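Local coordinates for chitinase (Thermococcus chitonophagus, PDB 5XSW), which probably hydrolyses chitin as an endochitinase, and binds chitin-type sugars in its mainly helical domain, at residues G116-A120 with D131-D135. Sequence-based numbering, arbitrary orientation.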
# COMPACT_ATOMS: atom_id res chain seq x y z
N GLY A 116 20.24 -2.82 -25.95
CA GLY A 116 20.61 -3.29 -27.30
C GLY A 116 19.37 -3.27 -28.17
O GLY A 116 18.28 -3.05 -27.67
N GLU A 117 19.52 -3.51 -29.47
CA GLU A 117 18.38 -3.45 -30.39
C GLU A 117 18.52 -4.53 -31.44
O GLU A 117 19.64 -4.91 -31.75
CB GLU A 117 18.32 -2.07 -31.08
CG GLU A 117 18.02 -0.91 -30.17
CD GLU A 117 17.81 0.37 -30.96
OE1 GLU A 117 18.14 0.38 -32.17
OE2 GLU A 117 17.30 1.36 -30.40
N LEU A 118 17.40 -5.06 -31.93
CA LEU A 118 17.42 -6.03 -33.01
C LEU A 118 17.94 -5.32 -34.25
O LEU A 118 17.72 -4.11 -34.38
CB LEU A 118 16.02 -6.57 -33.29
CG LEU A 118 15.43 -7.51 -32.23
CD1 LEU A 118 13.96 -7.77 -32.46
CD2 LEU A 118 16.20 -8.81 -32.25
N PRO A 119 18.59 -6.05 -35.15
CA PRO A 119 18.99 -5.43 -36.42
C PRO A 119 17.84 -4.69 -37.07
O PRO A 119 16.67 -5.10 -37.01
CB PRO A 119 19.44 -6.63 -37.27
CG PRO A 119 20.06 -7.56 -36.25
CD PRO A 119 19.15 -7.42 -35.02
N ALA A 120 18.17 -3.54 -37.64
CA ALA A 120 17.18 -2.73 -38.34
C ALA A 120 16.46 -3.50 -39.46
O ALA A 120 15.29 -3.23 -39.78
CB ALA A 120 17.86 -1.46 -38.90
N ASP A 131 18.72 -11.37 -39.47
CA ASP A 131 17.83 -10.37 -38.98
C ASP A 131 17.84 -10.35 -37.41
O ASP A 131 17.30 -9.44 -36.80
CB ASP A 131 16.40 -10.59 -39.47
CG ASP A 131 16.27 -10.33 -40.97
OD1 ASP A 131 17.04 -9.51 -41.47
OD2 ASP A 131 15.38 -10.94 -41.61
N LEU A 132 18.45 -11.36 -36.81
CA LEU A 132 18.50 -11.46 -35.35
C LEU A 132 19.85 -11.11 -34.82
O LEU A 132 19.94 -10.50 -33.78
CB LEU A 132 18.13 -12.90 -34.86
CG LEU A 132 16.72 -13.37 -35.15
CD1 LEU A 132 16.55 -14.88 -34.82
CD2 LEU A 132 15.64 -12.56 -34.40
N ILE A 133 20.91 -11.54 -35.49
CA ILE A 133 22.26 -11.39 -34.96
C ILE A 133 23.07 -10.46 -35.86
O ILE A 133 23.43 -10.80 -36.98
CB ILE A 133 22.97 -12.73 -34.83
CG1 ILE A 133 22.15 -13.69 -33.93
CG2 ILE A 133 24.41 -12.52 -34.34
CD1 ILE A 133 22.90 -14.97 -33.54
N ALA A 134 23.36 -9.26 -35.36
CA ALA A 134 24.07 -8.26 -36.14
C ALA A 134 25.51 -8.68 -36.34
O ALA A 134 26.08 -8.55 -37.41
CB ALA A 134 24.01 -6.88 -35.44
N ASP A 135 26.11 -9.20 -35.28
CA ASP A 135 27.53 -9.41 -35.28
C ASP A 135 27.85 -10.67 -34.48
O ASP A 135 28.11 -10.62 -33.27
CB ASP A 135 28.21 -8.15 -34.73
CG ASP A 135 29.72 -8.31 -34.49
OD1 ASP A 135 30.31 -9.35 -34.82
OD2 ASP A 135 30.32 -7.35 -33.95
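The ring of Pro119 is set against the backbone of 131-135, with its CB, CG and CD carbons all close to the carbonyl oxygen of Asp131. CD comes nearest, 3.3 Å from Asp131 O, and lies 3.4 Å from Leu132 O, so two successive carbonyls meet the same ring carbon. Proline suits this place: it has no amide hydrogen, CD taking that position on the nitrogen, and so lies against the oxygens without a donor, its C-H groups offering a weak attraction at most. No hydrogen bond links the segments, and Asp131 O, buried by the contact, has no hydrogen-bond partner in the model; the ring carbons are its neighbours instead. At the outer margin Ala134 turns its methyl to the ring, CB 4.1 Å from Pro119 CG, short enough to let the backbone come close.

Beside the proline, two leucines meet methyl to methyl, Leu118 CD2 lying 4.4 Å from Leu132 CD2. Leu132 CB points away from 116-120, with CG anti to its own carbonyl carbon (chi1 -64°), yet the branch still brings CD2 to Leu118. Both leucines touch Val459. Leu132 is buried, its apolar branch fitting among Val459, Ala434 and Leu438.

Farther out, Asp131 OD2 accepts from Thr128 N, and OD1 is hydrogen-bonded to Ser121 OG. Asp135 takes the N-cap position of helix 136-139, its OD1 making a weak hydrogen bond to Ser138 N. The contact belongs to the irregular connection after the N-terminal beta domain, packed on helices 421-439 and 449-461 of the mainly helical domain, which also holds the glycan pocket.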